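Local atomic coordinates of subclass B3 metallo-beta-lactamase (Sphingobium indicum, PDB entry 7LUU), a protein that probably hydrolyses beta-lactam antibiotics as a subclass B3 metallo-beta-lactamase, using two zinc ions bound in one active site. Residues R45-E50 with A93-A98; E54-L59 with A74-A79; T141-R146 with M205-N210; S225-S230 with A287-R292. All blocks are in the same frame, centred on the assembly; numbering follows the deposited sequence.

Interaction 1 of 4, residues R45-E50 with A93-A98; sequences RPMAVE and ALPQAA. With SO4 (sulfate ion), chain E.
Gln-96 turns its side-chain amide onto the backbone of Met-47 and grips that residue twice. Its OE1 accepts from Met-47 N at 3.0 Å with an N-H...O angle of 166°, while its NE2 donates to Met-47 O over 2.9 Å. In the first bond Met-47 N stands above the carbonyl plane of the amide; the second lies in the plane of the Gln-96 amide but is tilted 24° from the plane of the Met-47 carbonyl. One flat group thus satisfies both the N-H and the C=O of a single residue, and the double grip fixes the amide's rotation. To get there the chain turns about its CB-CG bond (chi2 -94°). Pro-46 packs beside the amide, with its CB 3.8 Å from Gln-96 CD.

Met-47 also meets Pro-95. The two side chains cross at about a right angle, and Met-47 SD comes to 3.6 Å from Pro-95 CG. At another corner of the ring, Pro-95 CB lies 3.5 Å from Arg-45 O. Further along, Glu-50 N donates to O4 of a sulfate ion at 3.0 Å; Arg-51 N binds the same ion, probably picked up from the crystallisation liquor.

The contact ties the lead-in to helix 49-55 to the loop before helix 98-107, whose Leu-94 side chain lies about 4 Å from that of the zinc ligand Asp-126. Leu-94 also reaches Ala-52 and Trp-55 of the first helix, and Tyr-125 of helix 125-128 packs against both segments.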
# COMPACT_ATOMS: atom_id res chain seq x y z
N ARG A 45 6.42 -14.53 12.19
CA ARG A 45 7.73 -15.12 11.98
C ARG A 45 8.48 -14.33 10.90
O ARG A 45 7.88 -14.04 9.85
CB ARG A 45 7.54 -16.63 11.64
CG ARG A 45 8.82 -17.46 11.50
CD ARG A 45 8.54 -18.95 11.12
NE ARG A 45 7.63 -19.52 12.11
CZ ARG A 45 6.42 -19.97 11.82
NH1 ARG A 45 5.94 -19.94 10.59
NH2 ARG A 45 5.63 -20.36 12.83
N PRO A 46 9.71 -13.84 11.16
CA PRO A 46 10.32 -12.79 10.30
C PRO A 46 10.59 -13.26 8.88
O PRO A 46 10.88 -14.45 8.62
CB PRO A 46 11.65 -12.48 10.99
CG PRO A 46 11.42 -12.94 12.42
CD PRO A 46 10.56 -14.12 12.36
N MET A 47 10.47 -12.31 7.96
CA MET A 47 10.89 -12.46 6.57
C MET A 47 11.94 -11.42 6.19
O MET A 47 11.94 -10.32 6.70
CB MET A 47 9.67 -12.29 5.59
CG MET A 47 8.67 -13.39 5.91
SD MET A 47 7.20 -13.27 4.82
CE MET A 47 7.93 -13.86 3.31
N ALA A 48 12.74 -11.75 5.18
CA ALA A 48 13.66 -10.81 4.55
C ALA A 48 14.46 -10.01 5.56
O ALA A 48 14.47 -8.77 5.57
CB ALA A 48 12.89 -9.90 3.59
N VAL A 49 15.13 -10.73 6.45
CA VAL A 49 15.69 -10.09 7.63
C VAL A 49 16.80 -9.12 7.25
O VAL A 49 16.94 -8.05 7.87
CB VAL A 49 16.15 -11.20 8.59
CG1 VAL A 49 16.91 -10.58 9.74
CG2 VAL A 49 14.93 -11.97 9.12
N GLU A 50 17.58 -9.41 6.21
CA GLU A 50 18.63 -8.47 5.80
C GLU A 50 18.03 -7.19 5.20
O GLU A 50 18.38 -6.06 5.61
CB GLU A 50 19.56 -9.15 4.80
CG GLU A 50 20.47 -10.17 5.44
CD GLU A 50 21.17 -9.61 6.67
OE1 GLU A 50 21.07 -10.28 7.74
OE2 GLU A 50 21.77 -8.50 6.57
N ALA A 93 3.35 -3.65 6.39
CA ALA A 93 4.78 -3.98 6.29
C ALA A 93 5.01 -5.51 6.37
O ALA A 93 4.21 -6.32 5.87
CB ALA A 93 5.60 -3.17 7.32
N LEU A 94 6.19 -5.90 6.92
CA LEU A 94 6.58 -7.31 7.00
C LEU A 94 5.94 -8.00 8.21
O LEU A 94 5.41 -7.35 9.11
CB LEU A 94 8.10 -7.39 7.15
CG LEU A 94 8.89 -6.90 5.93
CD1 LEU A 94 10.37 -6.88 6.38
CD2 LEU A 94 8.79 -7.90 4.89
N PRO A 95 5.94 -9.34 8.26
CA PRO A 95 5.29 -9.99 9.41
C PRO A 95 5.85 -9.52 10.77
O PRO A 95 5.10 -9.29 11.73
CB PRO A 95 5.57 -11.49 9.17
CG PRO A 95 5.60 -11.56 7.58
CD PRO A 95 6.40 -10.33 7.22
N GLN A 96 7.18 -9.41 10.89
CA GLN A 96 7.75 -9.01 12.16
C GLN A 96 7.51 -7.54 12.47
O GLN A 96 7.79 -7.13 13.59
CB GLN A 96 9.25 -9.33 12.16
CG GLN A 96 10.09 -8.49 11.17
CD GLN A 96 10.31 -9.17 9.79
OE1 GLN A 96 9.41 -9.82 9.22
NE2 GLN A 96 11.52 -9.00 9.25
N ALA A 97 6.94 -6.77 11.52
CA ALA A 97 6.64 -5.37 11.79
C ALA A 97 5.35 -5.19 12.54
O ALA A 97 5.09 -4.10 13.06
CB ALA A 97 6.52 -4.57 10.50
N ALA A 98 4.51 -6.23 12.61
CA ALA A 98 3.19 -5.99 13.24
C ALA A 98 3.32 -5.45 14.67
O ALA A 98 2.67 -4.43 14.99
CB ALA A 98 2.35 -7.26 13.14
S SO4 E . 17.06 -11.22 3.02
O1 SO4 E . 16.10 -12.15 2.43
O2 SO4 E . 18.31 -11.18 2.23
O3 SO4 E . 16.59 -9.82 3.04
O4 SO4 E . 17.39 -11.70 4.33

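Interaction 2 of 4, residues E54-L59 with A74-A79; sequences EWLAPL and AGLSVA
Trp-55 and Leu-76 both set CG beside the backbone N, with chi1 near -83° and -65°, and these torsions lay the leucine's branches against the root and ring of the tryptophan. Leu-76 CD1 touches Trp-55 CB at 3.6 Å, while CD2 lies over one face of the indole. The same CD1 is also met by Leu-56 CD2 at 4.0 Å, so this one methyl touches both Trp-55, the last residue of helix 49-55, and Leu-56 just after it.

Beside this apolar patch the backbones come very close: the CA atoms of Trp-55 and Gly-75 are 4.0 Å apart, an approach that suits a residue without a side chain. Gly-75 N donates to Trp-55 O at 3.1 Å, but the bond is bent and the donor stands above the carbonyl plane. A straighter bond follows, from Ala-74 N to Ala-57 O at 2.9 Å, lying in the carbonyl plane. Together they bind the chain just as it leaves the helix. Small apolar groups close in around Ala-74: its CB is 3.8 Å from Ala-57 CB, and its CA is 3.6 Å from Leu-59 CD1.

The contact borders the metal site. Leu-76 packs on the zinc ligands His-127 and His-267, its side chain about 5 Å from a zinc ion, and Trp-55 touches Asp-126, another ligand. The contact therefore fastens the C-terminal end of helix 49-55 to the loop joining strands 68-70 and 79-82, with helix 125-128 against its inner face.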
# COMPACT_ATOMS: atom_id res chain seq x y z
N GLU A 54 16.99 -2.10 6.51
CA GLU A 54 16.67 -0.83 5.87
C GLU A 54 15.18 -0.54 5.86
O GLU A 54 14.75 0.58 6.20
CB GLU A 54 17.17 -0.80 4.43
CG GLU A 54 18.66 -1.01 4.28
CD GLU A 54 19.28 -0.02 3.33
OE1 GLU A 54 20.19 0.70 3.80
OE2 GLU A 54 18.85 0.05 2.14
N TRP A 55 14.37 -1.50 5.39
CA TRP A 55 12.94 -1.26 5.26
C TRP A 55 12.32 -0.87 6.59
O TRP A 55 11.44 -0.01 6.63
CB TRP A 55 12.21 -2.53 4.79
CG TRP A 55 12.22 -2.78 3.33
CD1 TRP A 55 12.31 -1.86 2.32
CD2 TRP A 55 12.06 -4.06 2.71
NE1 TRP A 55 12.23 -2.51 1.08
CE2 TRP A 55 12.08 -3.86 1.31
CE3 TRP A 55 11.91 -5.37 3.21
CZ2 TRP A 55 11.94 -4.94 0.41
CZ3 TRP A 55 11.81 -6.44 2.31
CH2 TRP A 55 11.81 -6.20 0.93
N LEU A 56 12.72 -1.54 7.68
CA LEU A 56 12.05 -1.35 8.95
C LEU A 56 12.85 -0.43 9.88
O LEU A 56 12.60 -0.38 11.07
CB LEU A 56 11.83 -2.71 9.64
CG LEU A 56 10.95 -3.64 8.82
CD1 LEU A 56 10.67 -4.94 9.65
CD2 LEU A 56 9.61 -3.00 8.48
N ALA A 57 13.79 0.35 9.33
CA ALA A 57 14.48 1.29 10.21
C ALA A 57 13.45 2.20 10.89
O ALA A 57 12.49 2.67 10.26
CB ALA A 57 15.49 2.11 9.38
N PRO A 58 13.59 2.45 12.18
CA PRO A 58 12.50 3.10 12.90
C PRO A 58 12.43 4.58 12.64
O PRO A 58 13.47 5.27 12.50
CB PRO A 58 12.84 2.85 14.38
CG PRO A 58 14.38 2.67 14.38
CD PRO A 58 14.67 1.96 13.07
N LEU A 59 11.21 5.11 12.75
CA LEU A 59 10.92 6.55 12.73
C LEU A 59 9.88 6.84 13.80
O LEU A 59 8.96 6.04 13.99
CB LEU A 59 10.37 6.98 11.36
CG LEU A 59 11.35 6.90 10.18
CD1 LEU A 59 10.60 7.27 8.89
CD2 LEU A 59 12.61 7.85 10.38
N ALA A 74 11.25 3.70 7.87
CA ALA A 74 11.95 4.53 6.91
C ALA A 74 11.70 4.06 5.50
O ALA A 74 11.64 4.87 4.57
CB ALA A 74 13.45 4.53 7.23
N GLY A 75 11.55 2.76 5.30
CA GLY A 75 11.43 2.24 3.94
C GLY A 75 10.05 1.72 3.53
O GLY A 75 9.87 1.31 2.36
N LEU A 76 9.07 1.75 4.45
CA LEU A 76 7.72 1.20 4.15
C LEU A 76 6.72 2.07 4.88
O LEU A 76 6.76 2.19 6.12
CB LEU A 76 7.63 -0.27 4.65
CG LEU A 76 8.54 -1.28 3.94
CD1 LEU A 76 8.57 -2.62 4.65
CD2 LEU A 76 8.02 -1.46 2.49
N SER A 77 5.78 2.60 4.12
CA SER A 77 4.77 3.48 4.70
C SER A 77 3.63 2.67 5.29
O SER A 77 3.14 1.72 4.66
CB SER A 77 4.19 4.42 3.64
OG SER A 77 5.26 5.22 3.09
N VAL A 78 3.19 3.07 6.48
CA VAL A 78 1.95 2.57 7.09
C VAL A 78 1.20 3.79 7.62
O VAL A 78 1.78 4.59 8.37
CB VAL A 78 2.23 1.57 8.24
CG1 VAL A 78 0.90 1.06 8.87
CG2 VAL A 78 3.15 0.41 7.75
N ALA A 79 -0.06 3.97 7.22
CA ALA A 79 -0.83 5.14 7.67
C ALA A 79 -1.87 4.74 8.70
O ALA A 79 -2.27 3.59 8.78
CB ALA A 79 -1.56 5.82 6.50

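Interaction 3 of 4, residues T141-R146 with M205-N210; sequences TVVASR and MTWSWN. With SO4 (sulfate ion), chain B.
Met-205 and Trp-207 pack closely on Val-143, Ala-144 and Ser-145. The methionine turns about its CG-SD bond (chi3 -94°), which sets CE against Ser-145 CB at 3.7 Å; its SD lies at the same distance from Ser-145 N. Met-205 CG lies 3.7 Å above one face of the Trp-207 ring, offset toward the rim. Ala-144 CA is at the ring's edge, near its plane. The Val-143 and Trp-207 side chains cross at a slant, Val-143 CG1 being 4.0 Å from Trp-207 CH2. No hydrogen bond crosses between the segments; Ser-145 OG bonds instead to Gly-203 O and caps Gly-148 N at the start of helix 146-154.

The solvent side differs. Arg-146 is exposed and takes no part in the packing; its NE donates to sulfate O4 at 3.1 Å and its NH1 to O2 at 3.0 Å, the ion probably coming from the crystallisation liquor.

The axes of strand 141-144 and segment 205-210, part of strand 205-213 in the other sheet, approach to 9.4 Å, their N-to-C directions 109° apart. Trp-207 also packs on Leu-119 of strand 115-119 and Ala-194 of strand 190-196, inside the sheet-on-sheet core of the alpha-beta/beta-alpha sandwich.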
# COMPACT_ATOMS: atom_id res chain seq x y z
N THR A 141 -11.20 -5.67 9.94
CA THR A 141 -11.48 -6.25 8.65
C THR A 141 -10.47 -5.72 7.65
O THR A 141 -10.20 -4.53 7.65
CB THR A 141 -12.89 -5.86 8.20
OG1 THR A 141 -13.80 -6.62 9.03
CG2 THR A 141 -13.15 -6.31 6.72
N VAL A 142 -9.93 -6.62 6.80
CA VAL A 142 -8.94 -6.23 5.81
C VAL A 142 -9.65 -5.89 4.53
O VAL A 142 -10.54 -6.64 4.09
CB VAL A 142 -7.92 -7.37 5.58
CG1 VAL A 142 -6.86 -6.92 4.54
CG2 VAL A 142 -7.26 -7.66 6.89
N VAL A 143 -9.24 -4.80 3.89
CA VAL A 143 -9.98 -4.26 2.75
C VAL A 143 -9.05 -4.20 1.57
O VAL A 143 -7.93 -3.69 1.70
CB VAL A 143 -10.50 -2.85 3.06
CG1 VAL A 143 -11.32 -2.37 1.87
CG2 VAL A 143 -11.33 -2.80 4.37
N ALA A 144 -9.49 -4.72 0.40
CA ALA A 144 -8.60 -4.78 -0.76
C ALA A 144 -9.44 -4.78 -2.04
O ALA A 144 -10.66 -4.88 -2.01
CB ALA A 144 -7.72 -6.03 -0.75
N SER A 145 -8.75 -4.70 -3.16
CA SER A 145 -9.39 -4.96 -4.44
C SER A 145 -9.75 -6.42 -4.60
O SER A 145 -9.34 -7.30 -3.82
CB SER A 145 -8.47 -4.55 -5.57
OG SER A 145 -7.36 -5.42 -5.62
N ARG A 146 -10.52 -6.69 -5.65
CA ARG A 146 -10.89 -8.08 -5.94
C ARG A 146 -9.64 -8.96 -6.13
O ARG A 146 -9.51 -10.01 -5.48
CB ARG A 146 -11.83 -8.14 -7.17
CG ARG A 146 -12.29 -9.60 -7.42
CD ARG A 146 -13.16 -9.70 -8.66
NE ARG A 146 -12.38 -9.40 -9.87
CZ ARG A 146 -11.68 -10.31 -10.56
NH1 ARG A 146 -11.01 -9.92 -11.60
NH2 ARG A 146 -11.62 -11.59 -10.19
N MET A 205 -3.81 -1.18 -5.40
CA MET A 205 -4.92 -0.26 -5.14
C MET A 205 -4.41 0.92 -4.33
O MET A 205 -3.61 0.75 -3.41
CB MET A 205 -6.06 -0.98 -4.38
CG MET A 205 -7.30 -0.02 -4.10
SD MET A 205 -8.81 -1.05 -3.94
CE MET A 205 -9.38 -0.96 -5.65
N THR A 206 -4.91 2.11 -4.67
CA THR A 206 -4.56 3.39 -4.05
C THR A 206 -5.79 3.90 -3.30
O THR A 206 -6.92 3.64 -3.69
CB THR A 206 -4.13 4.35 -5.18
OG1 THR A 206 -2.89 3.90 -5.69
CG2 THR A 206 -4.04 5.85 -4.72
N TRP A 207 -5.55 4.59 -2.19
CA TRP A 207 -6.61 5.06 -1.31
C TRP A 207 -6.55 6.57 -1.19
O TRP A 207 -5.47 7.10 -0.94
CB TRP A 207 -6.40 4.40 0.09
CG TRP A 207 -6.21 2.90 -0.01
CD1 TRP A 207 -5.00 2.20 -0.10
CD2 TRP A 207 -7.25 1.93 -0.18
NE1 TRP A 207 -5.27 0.83 -0.23
CE2 TRP A 207 -6.63 0.65 -0.32
CE3 TRP A 207 -8.67 2.03 -0.22
CZ2 TRP A 207 -7.38 -0.52 -0.45
CZ3 TRP A 207 -9.39 0.88 -0.34
CH2 TRP A 207 -8.75 -0.40 -0.47
N SER A 208 -7.72 7.24 -1.20
CA SER A 208 -7.70 8.68 -1.02
C SER A 208 -8.77 9.11 -0.02
O SER A 208 -9.84 8.50 0.10
CB SER A 208 -7.92 9.42 -2.37
OG SER A 208 -9.25 9.13 -2.87
N TRP A 209 -8.47 10.21 0.67
CA TRP A 209 -9.45 10.73 1.60
C TRP A 209 -9.06 12.15 1.98
O TRP A 209 -7.91 12.57 1.81
CB TRP A 209 -9.51 9.82 2.85
CG TRP A 209 -8.25 9.92 3.74
CD1 TRP A 209 -8.06 10.68 4.88
CD2 TRP A 209 -7.01 9.22 3.51
NE1 TRP A 209 -6.78 10.47 5.39
CE2 TRP A 209 -6.13 9.55 4.59
CE3 TRP A 209 -6.59 8.31 2.56
CZ2 TRP A 209 -4.81 9.08 4.68
CZ3 TRP A 209 -5.24 7.78 2.65
CH2 TRP A 209 -4.39 8.20 3.72
N ASN A 210 -10.01 12.87 2.57
CA ASN A 210 -9.77 14.22 3.11
C ASN A 210 -9.42 14.16 4.59
O ASN A 210 -10.03 13.40 5.36
CB ASN A 210 -11.03 15.07 2.94
CG ASN A 210 -11.10 15.79 1.59
OD1 ASN A 210 -10.17 15.72 0.79
ND2 ASN A 210 -12.23 16.51 1.35
S SO4 B . -11.76 -6.37 -11.61
O1 SO4 B . -12.13 -7.08 -12.83
O2 SO4 B . -10.56 -6.99 -11.06
O3 SO4 B . -11.47 -4.98 -11.97
O4 SO4 B . -12.83 -6.47 -10.61

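Interaction 4 of 4, residues S225-S230 with A287-R292; sequences SLNPVS and AERSRR
Hydrogen bonds do most of the joining where Ser-290 and Arg-289 of helix 282-300 meet Leu-226 and Asn-227. Ser-290 OG, swung opposite its own backbone N (chi1 174°), donates to Leu-226 O at 2.7 Å, only slightly tilted from the carbonyl plane. Tyr-252 OH of helix 242-257 is a second partner of this buried hydroxyl. Arg-289, extended from CG to NE, crosses toward Asn-227 and brings NH2 to 2.7 Å from Asn-227 OD1. The oxygen sits at the guanidinium's edge and the donor lies in the amide's carbonyl plane, although the two flat groups are turned 72° apart. This bond is described for one of two deposited conformers of Asn-227 and is doubtful to that extent; the amide's ND2 bonds to Asn-270 OD1.

Apolar contact is thinner. Leu-226 CB packs against Ser-290 CB at 3.6 Å, and Pro-228 rests on Phe-248 of helix 242-257 as well as on Leu-293 and Leu-294.

Segment 225-230 also turns on itself: Ser-225 OG accepts from Asn-227 N at 3.1 Å, an ST turn, and Pro-228 is the centre of an inverse gamma turn.

Toward the metal site, Asn-227 O is hydrogen-bonded to ND1 of the zinc ligand His-200. Asn-227 is thus a second-shell residue through its backbone, and a loop pinned to the helix by Ser-290 is consistent with holding that imidazole's orientation.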
# COMPACT_ATOMS: atom_id res chain seq x y z
N SER A 225 2.57 1.17 -4.82
CA SER A 225 3.70 1.11 -5.75
C SER A 225 3.21 1.05 -7.18
O SER A 225 2.28 0.32 -7.50
CB SER A 225 4.54 -0.11 -5.44
OG SER A 225 5.62 -0.19 -6.39
N LEU A 226 3.89 1.82 -8.05
CA LEU A 226 3.77 1.70 -9.50
C LEU A 226 5.10 1.24 -10.10
O LEU A 226 5.40 1.58 -11.24
CB LEU A 226 3.34 3.05 -10.10
CG LEU A 226 1.93 3.56 -9.69
CD1 LEU A 226 1.66 4.99 -10.26
CD2 LEU A 226 0.80 2.59 -10.11
N ASN A 227 5.91 0.45 -9.37
CA ASN A 227 7.25 0.15 -9.91
C ASN A 227 7.16 -1.06 -10.83
O ASN A 227 6.67 -2.12 -10.41
CB ASN A 227 8.22 -0.13 -8.79
CG ASN A 227 8.44 1.07 -7.97
OD1 ASN A 227 8.43 2.19 -8.50
ND2 ASN A 227 8.62 0.86 -6.68
N PRO A 228 7.59 -0.95 -12.06
CA PRO A 228 7.54 -2.10 -12.96
C PRO A 228 8.72 -3.02 -12.69
O PRO A 228 9.75 -2.93 -13.35
CB PRO A 228 7.57 -1.48 -14.37
CG PRO A 228 8.31 -0.17 -14.17
CD PRO A 228 8.06 0.30 -12.68
N VAL A 229 8.55 -3.92 -11.76
CA VAL A 229 9.60 -4.89 -11.46
C VAL A 229 9.03 -6.29 -11.58
O VAL A 229 7.81 -6.52 -11.54
CB VAL A 229 10.23 -4.64 -10.09
CG1 VAL A 229 10.99 -3.35 -10.15
CG2 VAL A 229 9.16 -4.59 -9.07
N SER A 230 9.92 -7.23 -11.82
CA SER A 230 9.46 -8.57 -12.10
C SER A 230 10.57 -9.56 -11.78
O SER A 230 11.71 -9.18 -11.48
CB SER A 230 9.06 -8.71 -13.59
OG SER A 230 10.24 -8.83 -14.33
N ALA A 287 3.38 9.47 -10.97
CA ALA A 287 3.02 8.68 -12.15
C ALA A 287 4.06 8.82 -13.25
O ALA A 287 4.40 7.84 -13.90
CB ALA A 287 1.66 9.10 -12.67
N GLU A 288 4.55 10.04 -13.49
CA GLU A 288 5.55 10.22 -14.56
C GLU A 288 6.82 9.44 -14.27
O GLU A 288 7.45 8.91 -15.21
CB GLU A 288 5.89 11.70 -14.74
CG GLU A 288 6.86 11.90 -15.94
CD GLU A 288 6.30 11.34 -17.27
OE1 GLU A 288 5.07 11.49 -17.58
OE2 GLU A 288 7.10 10.70 -18.00
N ARG A 289 7.25 9.40 -12.99
CA ARG A 289 8.40 8.55 -12.59
C ARG A 289 8.20 7.10 -13.02
O ARG A 289 9.11 6.49 -13.62
CB ARG A 289 8.67 8.64 -11.07
CG ARG A 289 9.59 7.50 -10.46
CD ARG A 289 9.76 7.52 -8.93
NE ARG A 289 10.81 6.54 -8.53
CZ ARG A 289 10.57 5.23 -8.37
NH1 ARG A 289 11.54 4.37 -8.08
NH2 ARG A 289 9.32 4.77 -8.48
N SER A 290 6.99 6.56 -12.72
CA SER A 290 6.67 5.19 -13.11
C SER A 290 6.67 5.04 -14.63
O SER A 290 7.23 4.09 -15.17
CB SER A 290 5.32 4.78 -12.54
OG SER A 290 4.96 3.49 -13.04
N ARG A 291 6.02 5.99 -15.32
CA ARG A 291 5.97 5.90 -16.77
C ARG A 291 7.36 5.81 -17.35
O ARG A 291 7.61 5.02 -18.29
CB ARG A 291 5.21 7.09 -17.36
CG ARG A 291 4.93 6.92 -18.86
CD ARG A 291 4.40 8.25 -19.41
NE ARG A 291 3.12 8.68 -18.81
CZ ARG A 291 1.92 8.26 -19.19
NH1 ARG A 291 0.83 8.76 -18.59
NH2 ARG A 291 1.78 7.34 -20.16
N ARG A 292 8.29 6.63 -16.82
CA ARG A 292 9.66 6.60 -17.34
C ARG A 292 10.33 5.25 -17.08
O ARG A 292 11.05 4.74 -17.94
CB ARG A 292 10.50 7.73 -16.73
CG ARG A 292 10.04 9.13 -17.19
CD ARG A 292 11.07 10.26 -16.78
NE ARG A 292 11.59 10.06 -15.41
CZ ARG A 292 11.09 10.62 -14.29
NH1 ARG A 292 10.07 11.48 -14.35
NH2 ARG A 292 11.64 10.31 -13.10

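Overall arrangement
Interactions 1 and 2 share helix 49-55 and touch directly, with interaction 2 nested along the chain within the loop closed by interaction 1; Leu-94 CD1 packs at 3.8 Å on Leu-56 CD1. Interaction 1, partly buried, bonds a side-chain amide to backbone, whereas interaction 2, a surface contact, pairs backbone with backbone. Interactions 3 and 4 are buried and touch neither each other nor the first pair. Interaction 3, between the two sheets, has no hydrogen bond between its segments and is mostly apolar packing, whereas interaction 4, between a loop and helix 282-300, is mainly polar. Segments 74-79 and 225-230 come to the zinc site from different elements, through Leu-76 and Asn-227 respectively.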